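Side-chain contacts in peptidyl tryptophan dihydroxylase (Pseudomonas putida, PDB 7CTQ), which is an FAD-dependent monooxygenase that dihydroxylates a peptidyl tryptophan, a step essential for biogenesis of the tryptophylquinone cofactor in quinohemoprotein amine dehydrogenase: residues L27-T32 with L292-E297; T199-G204 with A338-W343; H306-E311 with Q382-W387; E373-V378 with A397-Q402; A409-S412 with Q418-M421. All coordinates share one frame; numbering follows the deposited sequence.

Contact 1. Residues L27-T32 with L292-E297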
# COMPACT_ATOMS: atom_id res chain seq x y z
N LEU A 27 -8.37 2.84 -20.00
CA LEU A 27 -7.65 2.33 -21.15
C LEU A 27 -8.58 1.75 -22.20
O LEU A 27 -8.12 1.43 -23.31
CB LEU A 27 -6.63 1.26 -20.71
CG LEU A 27 -5.42 1.79 -19.95
CD1 LEU A 27 -4.43 0.66 -19.64
CD2 LEU A 27 -4.75 2.93 -20.73
N GLY A 28 -9.86 1.60 -21.89
CA GLY A 28 -10.84 1.11 -22.82
C GLY A 28 -11.30 -0.32 -22.60
O GLY A 28 -11.92 -0.89 -23.50
N TYR A 29 -11.02 -0.90 -21.44
CA TYR A 29 -11.30 -2.30 -21.18
C TYR A 29 -12.63 -2.47 -20.49
O TYR A 29 -12.98 -1.70 -19.59
CB TYR A 29 -10.20 -2.93 -20.32
CG TYR A 29 -8.94 -3.21 -21.09
CD1 TYR A 29 -8.85 -4.31 -21.93
CD2 TYR A 29 -7.84 -2.38 -20.97
CE1 TYR A 29 -7.70 -4.58 -22.63
CE2 TYR A 29 -6.68 -2.63 -21.68
CZ TYR A 29 -6.61 -3.73 -22.50
OH TYR A 29 -5.45 -3.97 -23.19
N ALA A 30 -13.38 -3.49 -20.90
CA ALA A 30 -14.51 -3.97 -20.13
C ALA A 30 -13.99 -4.72 -18.90
O ALA A 30 -13.06 -5.52 -19.01
CB ALA A 30 -15.40 -4.88 -20.98
N VAL A 31 -14.58 -4.44 -17.74
CA VAL A 31 -14.06 -4.94 -16.47
C VAL A 31 -15.21 -5.37 -15.58
O VAL A 31 -16.21 -4.66 -15.45
CB VAL A 31 -13.22 -3.87 -15.74
CG1 VAL A 31 -12.67 -4.41 -14.42
CG2 VAL A 31 -12.09 -3.34 -16.63
N THR A 32 -15.05 -6.53 -14.93
CA THR A 32 -15.98 -7.02 -13.92
C THR A 32 -15.23 -7.22 -12.61
O THR A 32 -14.14 -7.79 -12.59
CB THR A 32 -16.62 -8.35 -14.36
OG1 THR A 32 -17.41 -8.14 -15.54
CG2 THR A 32 -17.50 -8.93 -13.25
N LEU A 292 0.26 -7.04 -21.02
CA LEU A 292 0.08 -8.48 -21.01
C LEU A 292 -0.96 -8.92 -22.04
O LEU A 292 -0.88 -10.03 -22.58
CB LEU A 292 -0.32 -8.94 -19.60
CG LEU A 292 0.81 -8.90 -18.55
CD1 LEU A 292 0.29 -9.26 -17.18
CD2 LEU A 292 1.96 -9.83 -18.92
N LEU A 293 -1.92 -8.04 -22.35
CA LEU A 293 -3.03 -8.34 -23.26
C LEU A 293 -2.77 -7.91 -24.70
O LEU A 293 -3.10 -8.67 -25.62
CB LEU A 293 -4.31 -7.68 -22.74
CG LEU A 293 -4.77 -8.23 -21.38
CD1 LEU A 293 -5.92 -7.43 -20.83
CD2 LEU A 293 -5.13 -9.70 -21.49
N ARG A 294 -2.19 -6.73 -24.91
CA ARG A 294 -1.93 -6.19 -26.25
C ARG A 294 -0.60 -6.64 -26.84
O ARG A 294 -0.50 -6.78 -28.07
CB ARG A 294 -1.96 -4.66 -26.23
CG ARG A 294 -3.30 -4.04 -25.88
CD ARG A 294 -4.45 -4.73 -26.60
NE ARG A 294 -5.64 -3.89 -26.55
CZ ARG A 294 -6.88 -4.34 -26.42
NH1 ARG A 294 -7.11 -5.65 -26.33
NH2 ARG A 294 -7.89 -3.48 -26.37
N ARG A 295 0.44 -6.82 -26.04
CA ARG A 295 1.72 -7.34 -26.53
C ARG A 295 2.21 -8.46 -25.61
O ARG A 295 3.23 -8.33 -24.92
CB ARG A 295 2.73 -6.20 -26.70
CG ARG A 295 2.33 -5.19 -27.84
CD ARG A 295 3.52 -4.43 -28.49
NE ARG A 295 4.47 -5.33 -29.14
CZ ARG A 295 5.66 -4.98 -29.63
NH1 ARG A 295 6.09 -3.73 -29.55
NH2 ARG A 295 6.42 -5.90 -30.20
N PRO A 296 1.49 -9.59 -25.59
CA PRO A 296 1.87 -10.68 -24.68
C PRO A 296 3.28 -11.20 -24.91
O PRO A 296 3.88 -11.76 -23.98
CB PRO A 296 0.81 -11.77 -24.96
CG PRO A 296 0.41 -11.51 -26.39
CD PRO A 296 0.40 -9.98 -26.50
N GLU A 297 3.84 -11.01 -26.11
CA GLU A 297 5.25 -11.33 -26.37
C GLU A 297 6.19 -10.59 -25.43
O GLU A 297 7.35 -10.99 -25.28
CB GLU A 297 5.60 -11.03 -27.85
CG GLU A 297 5.58 -9.55 -28.27
CD GLU A 297 4.21 -9.07 -28.76
OE1 GLU A 297 3.19 -9.68 -28.37
OE2 GLU A 297 4.15 -8.10 -29.55
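Tyr29 reaches across to Leu293 and Arg294, and almost everything that passes between the two segments goes through its side chain. The apolar part is small: ring atom CE1 of Tyr29 lies 3.8 Å from CD1 of Leu293, the methyl approaching obliquely. Leu293 also rests on Ile8, Pro6 and Phe137, so the tyrosine joins an existing hydrophobic patch.

The second kind of contact is between flat groups. Arg294 comes from the opposite direction, with a bend at its second torsion (chi2 -44°) that swings the guanidinium over the end of the phenol. There Tyr29 OH sits above one face of the guanidinium, offset toward its rim, and 3.4 Å from Arg294 NE. The angle is too poor for a hydrogen bond. Nor do the groups stack in parallel, because the ring and guanidinium planes are inclined by 41°. The aliphatic arm shares in the contact, with CG of Arg294 also 3.4 Å from Tyr29 OH. The real polar partner of that hydroxyl is Asn290 OD1, one turn earlier in helix 285-294.

Just past the helix end, Arg295 forms a local salt bridge to Glu297. NE (2.8 Å) and NH2 of Arg295 grip OE2 of Glu297 side-on.

Gly28, with positive phi (105°), closes helix 15-27 in a Schellman motif, and Tyr29 follows on the way to strand 31-35. The tyrosine thus ties the helix-to-strand turn of a Rossmann-type beta-alpha-beta unit, consistent with an FAD-binding domain, to the tail of helix 285-294.

Contact 2. Residues T199-G204 with A338-W343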
# COMPACT_ATOMS: atom_id res chain seq x y z
N THR A 199 -0.96 -3.02 18.61
CA THR A 199 -0.05 -3.70 17.70
C THR A 199 1.13 -4.21 18.52
O THR A 199 1.74 -3.45 19.28
CB THR A 199 0.40 -2.74 16.59
OG1 THR A 199 -0.75 -2.41 15.80
CG2 THR A 199 1.47 -3.40 15.70
N LEU A 200 1.39 -5.50 18.40
CA LEU A 200 2.35 -6.18 19.26
C LEU A 200 3.07 -7.24 18.44
O LEU A 200 2.62 -7.63 17.36
CB LEU A 200 1.66 -6.86 20.45
CG LEU A 200 0.70 -6.05 21.32
CD1 LEU A 200 -0.32 -6.98 21.95
CD2 LEU A 200 1.49 -5.30 22.37
N ASP A 201 4.17 -7.72 19.00
CA ASP A 201 4.81 -8.91 18.46
C ASP A 201 3.88 -10.11 18.62
O ASP A 201 3.18 -10.24 19.62
CB ASP A 201 6.13 -9.17 19.19
CG ASP A 201 7.21 -9.69 18.26
OD1 ASP A 201 7.14 -10.88 17.88
OD2 ASP A 201 8.10 -8.90 17.90
N ALA A 202 3.84 -10.97 17.59
CA ALA A 202 2.96 -12.13 17.65
C ALA A 202 3.34 -13.12 18.74
O ALA A 202 2.48 -13.86 19.22
CB ALA A 202 2.92 -12.84 16.30
N ALA A 203 4.61 -13.12 19.17
CA ALA A 203 5.12 -14.19 20.02
C ALA A 203 4.65 -14.05 21.47
O ALA A 203 4.69 -12.96 22.05
CB ALA A 203 6.65 -14.20 19.99
N GLY A 204 4.23 -15.17 22.06
CA GLY A 204 3.85 -15.17 23.46
C GLY A 204 2.47 -14.62 23.77
O GLY A 204 2.10 -14.58 24.95
N ALA A 338 13.15 -2.21 19.51
CA ALA A 338 14.47 -2.46 18.93
C ALA A 338 14.36 -3.27 17.64
O ALA A 338 15.00 -2.94 16.63
CB ALA A 338 15.36 -3.19 19.93
N ARG A 339 13.55 -4.33 17.65
CA ARG A 339 13.37 -5.12 16.44
C ARG A 339 12.78 -4.28 15.31
O ARG A 339 13.16 -4.43 14.14
CB ARG A 339 12.48 -6.33 16.75
CG ARG A 339 12.00 -7.12 15.55
CD ARG A 339 12.94 -8.27 15.18
NE ARG A 339 12.63 -9.52 15.88
CZ ARG A 339 11.95 -10.53 15.35
NH1 ARG A 339 11.73 -11.63 16.06
NH2 ARG A 339 11.49 -10.46 14.11
N ARG A 340 11.87 -3.36 15.63
CA ARG A 340 11.20 -2.58 14.60
C ARG A 340 11.95 -1.31 14.19
O ARG A 340 11.72 -0.80 13.09
CB ARG A 340 9.78 -2.25 15.06
CG ARG A 340 8.87 -3.44 14.80
CD ARG A 340 7.66 -3.55 15.71
NE ARG A 340 7.01 -4.82 15.40
CZ ARG A 340 7.31 -5.98 15.98
NH1 ARG A 340 8.23 -6.01 16.95
NH2 ARG A 340 6.69 -7.09 15.61
N GLN A 341 12.87 -0.83 15.02
CA GLN A 341 13.66 0.33 14.66
C GLN A 341 14.83 -0.00 13.74
O GLN A 341 15.46 0.91 13.20
CB GLN A 341 14.14 1.02 15.94
CG GLN A 341 12.99 1.68 16.70
CD GLN A 341 13.35 2.05 18.13
OE1 GLN A 341 14.25 1.46 18.72
NE2 GLN A 341 12.62 3.00 18.71
N GLY A 342 15.12 -1.29 13.54
CA GLY A 342 16.21 -1.69 12.67
C GLY A 342 15.75 -2.49 11.47
O GLY A 342 16.58 -3.04 10.73
N TRP A 343 14.44 -2.58 11.26
CA TRP A 343 13.91 -3.35 10.15
C TRP A 343 13.32 -2.41 9.09
O TRP A 343 12.66 -1.43 9.45
CB TRP A 343 12.82 -4.34 10.61
CG TRP A 343 12.48 -5.28 9.52
CD1 TRP A 343 13.12 -6.45 9.20
CD2 TRP A 343 11.46 -5.09 8.53
NE1 TRP A 343 12.54 -7.01 8.08
CE2 TRP A 343 11.52 -6.20 7.65
CE3 TRP A 343 10.48 -4.11 8.32
CZ2 TRP A 343 10.65 -6.35 6.58
CZ3 TRP A 343 9.62 -4.27 7.26
CH2 TRP A 343 9.71 -5.38 6.40
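Asp201, at the end of strand 193-201, faces Arg340 near the end of helix 335-341, and the backbones stay well apart: the closest CA atoms, those of Asp201 and Arg339, are 9.6 Å from each other. Side chains bridge the gap. Arg340 runs extended from CG to NE and delivers its guanidinium edge to a single carboxylate oxygen. Arg340 NH1 donates to Asp201 OD2 at 3.0 Å, with the oxygen close to the guanidinium plane and the bond moderately bent at the hydrogen (154°). Arg340 NH2 adds a weak bond to the same Asp201 OD2 at 3.2 Å. The carboxylate and guanidinium planes are 84° apart; NH1 meets OD2 on the anti side, tilted out of the carboxylate plane. A first torsion of Asp201 far from staggered (chi1 -142°) accompanies this pose.

The arginine has more than one task. Its NH2 also bonds to Thr158 OG1 on the adjacent strand 158-166, and its NH1 to the carbonyl of Phe336, one turn back in its own helix. Tyr325 of helix 299-327 packs against the same side chain.

This is an ion pair between the buried Arg340 and a partly exposed Asp201, in which one oxygen takes both N-H groups while the guanidinium is fixed further by neutral acceptors. Such a network probably favours the charged form of Asp201 and holds the rotation of Arg340, joining helix 335-341 to the end of strand 193-201.

Contact 3. Residues H306-E311 with Q382-W387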
# COMPACT_ATOMS: atom_id res chain seq x y z
N HIS A 306 6.45 -4.97 -12.96
CA HIS A 306 5.56 -4.97 -11.80
C HIS A 306 6.26 -5.49 -10.54
O HIS A 306 6.15 -4.89 -9.47
CB HIS A 306 4.30 -5.78 -12.08
CG HIS A 306 3.24 -5.61 -11.04
ND1 HIS A 306 2.66 -4.39 -10.77
CD2 HIS A 306 2.65 -6.51 -10.20
CE1 HIS A 306 1.77 -4.54 -9.80
NE2 HIS A 306 1.74 -5.82 -9.45
N GLN A 307 6.96 -6.62 -10.66
CA GLN A 307 7.66 -7.18 -9.50
C GLN A 307 8.60 -6.17 -8.88
O GLN A 307 8.58 -5.92 -7.67
CB GLN A 307 8.45 -8.43 -9.90
CG GLN A 307 7.64 -9.68 -10.10
CD GLN A 307 8.33 -10.62 -11.06
OE1 GLN A 307 9.54 -10.84 -10.98
NE2 GLN A 307 7.57 -11.15 -12.01
N GLN A 308 9.46 -5.58 -9.71
CA GLN A 308 10.49 -4.68 -9.19
C GLN A 308 9.90 -3.40 -8.62
O GLN A 308 10.38 -2.89 -7.60
CB GLN A 308 11.51 -4.40 -10.28
CG GLN A 308 12.22 -5.68 -10.73
CD GLN A 308 13.32 -5.40 -11.73
OE1 GLN A 308 13.19 -4.52 -12.57
NE2 GLN A 308 14.42 -6.13 -11.64
N ARG A 309 8.85 -2.86 -9.25
CA ARG A 309 8.16 -1.71 -8.66
C ARG A 309 7.58 -2.07 -7.29
O ARG A 309 7.77 -1.34 -6.31
CB ARG A 309 7.06 -1.21 -9.60
CG ARG A 309 6.13 -0.16 -8.94
CD ARG A 309 5.13 0.48 -9.92
NE ARG A 309 4.14 1.31 -9.22
CZ ARG A 309 4.38 2.55 -8.80
NH1 ARG A 309 5.57 3.11 -9.00
NH2 ARG A 309 3.43 3.24 -8.17
N ILE A 310 6.86 -3.20 -7.21
CA ILE A 310 6.24 -3.61 -5.95
C ILE A 310 7.30 -3.77 -4.86
O ILE A 310 7.10 -3.35 -3.71
CB ILE A 310 5.43 -4.90 -6.14
CG1 ILE A 310 4.21 -4.67 -7.04
CG2 ILE A 310 5.00 -5.46 -4.80
CD1 ILE A 310 3.35 -3.51 -6.62
N GLU A 311 8.43 -4.40 -5.19
CA GLU A 311 9.45 -4.61 -4.17
C GLU A 311 10.04 -3.27 -3.71
O GLU A 311 10.20 -3.04 -2.50
CB GLU A 311 10.54 -5.54 -4.71
CG GLU A 311 11.73 -5.68 -3.76
CD GLU A 311 12.55 -6.94 -4.00
OE1 GLU A 311 13.54 -7.13 -3.27
OE2 GLU A 311 12.21 -7.73 -4.90
N GLN A 382 18.39 5.26 -7.88
CA GLN A 382 17.39 4.68 -8.76
C GLN A 382 17.84 3.29 -9.20
O GLN A 382 18.37 3.13 -10.31
CB GLN A 382 17.14 5.59 -9.97
CG GLN A 382 17.19 7.08 -9.64
CD GLN A 382 15.81 7.66 -9.38
OE1 GLN A 382 14.80 7.01 -9.63
NE2 GLN A 382 15.77 8.89 -8.87
N PRO A 383 17.67 2.28 -8.35
CA PRO A 383 18.05 0.91 -8.75
C PRO A 383 17.31 0.42 -10.00
O PRO A 383 17.78 -0.52 -10.65
CB PRO A 383 17.66 0.06 -7.53
CG PRO A 383 17.21 1.00 -6.47
CD PRO A 383 16.88 2.30 -7.11
N LEU A 384 16.17 1.01 -10.34
CA LEU A 384 15.38 0.56 -11.48
C LEU A 384 15.67 1.37 -12.73
O LEU A 384 15.15 1.06 -13.81
CB LEU A 384 13.88 0.61 -11.13
CG LEU A 384 13.46 -0.29 -9.95
CD1 LEU A 384 11.95 -0.51 -9.88
CD2 LEU A 384 14.17 -1.64 -9.96
N GLY A 385 16.50 2.40 -12.62
CA GLY A 385 17.00 3.12 -13.77
C GLY A 385 16.20 4.37 -14.07
O GLY A 385 15.00 4.47 -13.78
N VAL A 386 16.88 5.35 -14.64
CA VAL A 386 16.27 6.57 -15.15
C VAL A 386 16.39 6.54 -16.67
O VAL A 386 17.50 6.42 -17.21
CB VAL A 386 16.97 7.82 -14.58
CG1 VAL A 386 16.22 9.08 -15.04
CG2 VAL A 386 17.06 7.73 -13.07
N TRP A 387 15.25 6.65 -17.36
CA TRP A 387 15.29 6.60 -18.82
C TRP A 387 15.57 7.97 -19.45
O TRP A 387 16.50 8.12 -20.25
CB TRP A 387 13.97 6.03 -19.35
CG TRP A 387 13.88 5.85 -20.85
CD1 TRP A 387 14.91 5.84 -21.76
CD2 TRP A 387 12.68 5.63 -21.60
NE1 TRP A 387 14.41 5.63 -23.03
CE2 TRP A 387 13.05 5.51 -22.95
CE3 TRP A 387 11.33 5.54 -21.25
CZ2 TRP A 387 12.11 5.30 -23.96
CZ3 TRP A 387 10.40 5.34 -22.25
CH2 TRP A 387 10.79 5.21 -23.59
O HOH W 1 14.79 -2.37 -13.83
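Leu384 pushes its two methyls against the backbone and the base of the side chain of Gln308. CD1 of Leu384 lies 3.7 Å from the carbonyl O of Gln308 and also reaches the backbone N of Arg309 at 3.9 Å. CD2 of Leu384 lies 3.8 Å from CB of Gln308. The two side chains run obliquely past each other. The contact is a van der Waals one on the helix surface, with no direct hydrogen bond across it.

Around these methyl contacts, a water hydrogen-bonds to Gln308 OE1 (3.0 Å) and has only a weak, long bond to the carbonyl O of Leu384. Gln308 extends beyond CG, which carries OE1 past the leucine to that water, while Gln304 NE2, one turn earlier in the helix, bonds to the same oxygen.

What presents Leu384 is a type I beta turn from Gln382 to Gly385, closed by a bond of 3.1 Å from Gly385 N to Gln382 O. The Pro383 carbonyl is held by Arg363 of strand 359-367.

The loop leaves strand 370-378 and leads to strand 388-389, and by this turn it leans on the long helix 299-327, whose neighbouring Arg309 instead bonds to the Ser280 carbonyl near the end of helix 274-282.

Contact 4. Residues E373-V378 with A397-Q402; sequences EAEVVV and AVRELQ
Glu375 and Val377 project from one face of a beta hairpin, on its second strand 370-378, and meet Arg399 and Val398 of helix 395-402. Two residues apart on the strand, they present a charged and an apolar contact to neighbouring positions of the helix.

The charged one is a side-on, two-point salt bridge. Arg399 NE donates to Glu375 OE2 at 2.9 Å, nearly straight (165°), using the syn lone pair of that oxygen. In parallel, Arg399 NH2 donates to Glu375 OE1 at 3.1 Å, on the syn side but tilted out of the carboxylate plane. With one nitrogen to each oxygen, the carboxylate and guanidinium come close to coplanar, 17° apart, although the two side chains cross at about a right angle. Arg399 is extended from CG to NE, which carries the guanidinium out to the strand, and the paired bonds hold both flat groups against rotation.

Beside it, the valines meet tip to tip, CG2 of Val377 lying 3.7 Å from CG2 of Val398. In each, CG1 is anti to the backbone N (chi1 179° for Val377), which sets CG2 beside it; this is the branch that comes nearest the partner. Both valines are buried.

The strand pairs with 359-367 on one side, and Val377 also touches Leu394 of a loop and Trp425 of helix 416-428. Through Ala397, Glu400 and Leu401, helix 395-402 also packs on Val410 of helix 407-410.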
# COMPACT_ATOMS: atom_id res chain seq x y z
N GLU A 373 11.35 -1.78 -23.40
CA GLU A 373 12.68 -1.95 -22.86
C GLU A 373 13.54 -0.86 -23.49
O GLU A 373 13.38 -0.54 -24.67
CB GLU A 373 13.22 -3.34 -23.19
CG GLU A 373 14.37 -3.80 -22.36
CD GLU A 373 15.00 -5.07 -22.91
OE1 GLU A 373 15.00 -5.24 -24.15
OE2 GLU A 373 15.50 -5.90 -22.11
N ALA A 374 14.44 -0.27 -22.70
CA ALA A 374 15.31 0.76 -23.23
C ALA A 374 16.57 0.80 -22.39
O ALA A 374 16.58 0.34 -21.24
CB ALA A 374 14.64 2.14 -23.26
N GLU A 375 17.63 1.33 -22.98
CA GLU A 375 18.83 1.64 -22.21
C GLU A 375 18.50 2.76 -21.23
O GLU A 375 18.05 3.83 -21.63
CB GLU A 375 19.98 2.04 -23.13
CG GLU A 375 20.59 0.86 -23.89
CD GLU A 375 22.05 1.08 -24.26
OE1 GLU A 375 22.70 0.11 -24.70
OE2 GLU A 375 22.55 2.23 -24.12
N VAL A 376 18.68 2.49 -19.94
CA VAL A 376 18.45 3.48 -18.90
C VAL A 376 19.73 3.58 -18.10
O VAL A 376 20.65 2.79 -18.27
CB VAL A 376 17.25 3.12 -18.00
CG1 VAL A 376 15.98 2.92 -18.84
CG2 VAL A 376 17.56 1.85 -17.22
N VAL A 377 19.78 4.56 -17.21
CA VAL A 377 20.95 4.76 -16.36
C VAL A 377 20.59 4.32 -14.94
O VAL A 377 19.68 4.87 -14.33
CB VAL A 377 21.42 6.22 -16.39
CG1 VAL A 377 22.63 6.38 -15.46
CG2 VAL A 377 21.75 6.62 -17.83
N VAL A 378 21.28 3.28 -14.45
CA VAL A 378 21.04 2.71 -13.13
C VAL A 378 21.98 3.38 -12.14
O VAL A 378 23.19 3.45 -12.38
CB VAL A 378 21.24 1.19 -13.13
CG1 VAL A 378 21.17 0.60 -11.70
CG2 VAL A 378 20.19 0.52 -14.04
N ALA A 397 24.26 10.04 -23.21
CA ALA A 397 25.17 10.96 -22.53
C ALA A 397 26.08 10.21 -21.56
O ALA A 397 27.29 10.43 -21.55
CB ALA A 397 24.36 12.03 -21.79
N VAL A 398 25.52 9.31 -20.75
CA VAL A 398 26.33 8.63 -19.73
C VAL A 398 27.32 7.67 -20.38
O VAL A 398 28.45 7.52 -19.92
CB VAL A 398 25.43 7.92 -18.71
CG1 VAL A 398 26.26 7.05 -17.79
CG2 VAL A 398 24.61 8.94 -17.91
N ARG A 399 26.90 6.99 -21.46
CA ARG A 399 27.85 6.21 -22.24
C ARG A 399 29.02 7.08 -22.69
O ARG A 399 30.19 6.73 -22.48
CB ARG A 399 27.14 5.59 -23.46
CG ARG A 399 26.53 4.22 -23.20
CD ARG A 399 25.90 3.69 -24.49
NE ARG A 399 25.48 2.30 -24.41
CZ ARG A 399 26.31 1.25 -24.50
NH1 ARG A 399 27.62 1.44 -24.67
NH2 ARG A 399 25.82 0.02 -24.42
N GLU A 400 28.72 8.25 -23.28
CA GLU A 400 29.81 9.12 -23.74
C GLU A 400 30.65 9.61 -22.57
O GLU A 400 31.89 9.60 -22.64
CB GLU A 400 29.25 10.30 -24.54
CG GLU A 400 28.70 9.91 -25.91
CD GLU A 400 28.40 11.11 -26.80
OE1 GLU A 400 28.25 12.24 -26.26
OE2 GLU A 400 28.33 10.94 -28.04
N LEU A 401 30.01 10.01 -21.47
CA LEU A 401 30.76 10.45 -20.29
C LEU A 401 31.67 9.35 -19.77
O LEU A 401 32.83 9.60 -19.43
CB LEU A 401 29.82 10.91 -19.17
CG LEU A 401 29.05 12.22 -19.36
CD1 LEU A 401 27.93 12.35 -18.33
CD2 LEU A 401 29.99 13.42 -19.30
N GLN A 402 31.16 8.12 -19.70
CA GLN A 402 31.98 7.02 -19.23
C GLN A 402 33.08 6.68 -20.23
O GLN A 402 34.08 6.09 -19.84
CB GLN A 402 31.10 5.80 -18.93
CG GLN A 402 30.10 6.05 -17.78
CD GLN A 402 29.28 4.82 -17.41
OE1 GLN A 402 28.86 4.06 -18.29
NE2 GLN A 402 29.04 4.63 -16.12

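Contact 5. Residues A409-S412 with Q418-M421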
# COMPACT_ATOMS: atom_id res chain seq x y z
N ALA A 409 30.90 18.96 -24.31
CA ALA A 409 30.64 18.39 -25.63
C ALA A 409 29.44 17.45 -25.62
O ALA A 409 28.64 17.44 -26.57
CB ALA A 409 31.88 17.66 -26.13
N VAL A 410 29.29 16.65 -24.55
CA VAL A 410 28.23 15.64 -24.49
C VAL A 410 26.86 16.29 -24.60
O VAL A 410 25.95 15.77 -25.27
CB VAL A 410 28.37 14.80 -23.20
CG1 VAL A 410 27.16 13.91 -23.00
CG2 VAL A 410 29.64 13.97 -23.25
N VAL A 411 26.68 17.45 -23.97
CA VAL A 411 25.39 18.11 -23.89
C VAL A 411 25.25 19.25 -24.91
O VAL A 411 24.22 19.94 -24.92
CB VAL A 411 25.13 18.61 -22.47
CG1 VAL A 411 25.41 17.50 -21.47
CG2 VAL A 411 26.00 19.82 -22.16
N SER A 412 26.25 19.45 -25.77
CA SER A 412 26.26 20.61 -26.65
C SER A 412 25.11 20.61 -27.66
O SER A 412 24.82 21.66 -28.24
CB SER A 412 27.58 20.68 -27.39
OG SER A 412 27.66 19.63 -28.33
N GLN A 418 17.78 22.47 -21.45
CA GLN A 418 17.98 21.03 -21.32
C GLN A 418 19.40 20.71 -20.86
O GLN A 418 19.61 19.79 -20.07
CB GLN A 418 17.66 20.33 -22.64
CG GLN A 418 16.18 20.34 -23.01
CD GLN A 418 15.89 19.66 -24.34
OE1 GLN A 418 16.70 19.73 -25.27
NE2 GLN A 418 14.74 19.00 -24.44
N GLN A 419 20.39 21.47 -21.34
CA GLN A 419 21.76 21.32 -20.87
C GLN A 419 21.87 21.54 -19.37
O GLN A 419 22.61 20.82 -18.68
CB GLN A 419 22.69 22.31 -21.58
CG GLN A 419 22.79 22.16 -23.07
CD GLN A 419 23.99 22.89 -23.61
OE1 GLN A 419 24.85 23.33 -22.84
NE2 GLN A 419 24.04 23.05 -24.92
N ARG A 420 21.19 22.57 -18.84
CA ARG A 420 21.25 22.83 -17.41
C ARG A 420 20.49 21.77 -16.63
O ARG A 420 20.90 21.40 -15.52
CB ARG A 420 20.70 24.23 -17.09
CG ARG A 420 21.62 25.38 -17.53
CD ARG A 420 21.11 26.75 -17.04
NE ARG A 420 19.73 27.00 -17.46
CZ ARG A 420 19.39 27.62 -18.59
NH1 ARG A 420 20.34 28.06 -19.42
NH2 ARG A 420 18.11 27.80 -18.89
N MET A 421 19.40 21.26 -17.20
CA MET A 421 18.66 20.17 -16.58
C MET A 421 19.52 18.92 -16.46
O MET A 421 19.55 18.27 -15.41
CB MET A 421 17.40 19.89 -17.39
CG MET A 421 16.51 18.78 -16.87
SD MET A 421 15.26 18.31 -18.10
CE MET A 421 16.29 17.97 -19.54
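The side-chain amide of Gln419 lies over the backbone of Val411, and this valine occupies one face of it. The carbonyl O of Val411 stands beneath that face, displaced toward the nitrogen side, 3.2 Å from CD of Gln419. The CG2 methyl of Val411 sits on the same face, 3.8 Å from OE1 of Gln419. The carbonyl of Ser412 is further off, beyond the nitrogen end, its O 3.7 Å from Gln419 NE2.

Val411 O and Gln419 NE2 are only 3.1 Å apart, yet the oxygen stands off the amide plane and the angle is too poor for a hydrogen bond. The amide N-H that counts goes to the carbonyl of Leu414, in the connection between the two helices. That bond, together with Val411 beneath, probably fixes the turn of the amide. Gln419 is extended beyond CG, which takes the group across to the end of the neighbouring helix, while Val411 (chi1 -49°) keeps CG2 between backbone N and carbonyl carbon.

Ser412 folds back on the last turn. Its OG donates to the Ala409 carbonyl O at 3.0 Å, and its backbone N reaches the same oxygen at 3.2 Å, from the same face of the carbonyl. Both bonds form where the chain leaves helix 407-410 and enters the compact helix-loop-helix connection to helix 416-428.

How the contacts relate
Contact 1 opens first, near the N terminus, and closes a loop of some 260 residues by joining the Rossmann-like beta-alpha-beta unit, which probably belongs to the FAD-binding domain, to helix 285-294. Contact 2 opens within that loop and closes beyond it, so the two cross; it fastens helix 335-341 to the large second sheet, and its nearest atoms are about 26 Å from those of contact 1. Contact 3 starts inside contact 2 and ends after it, carrying the chain from the long helix 299-327 to the C-terminal part. Contact 4 crosses contact 3 and touches it through Val377 and Val386. Contact 5, a short local closure, follows in series and packs on contact 4 through Val410.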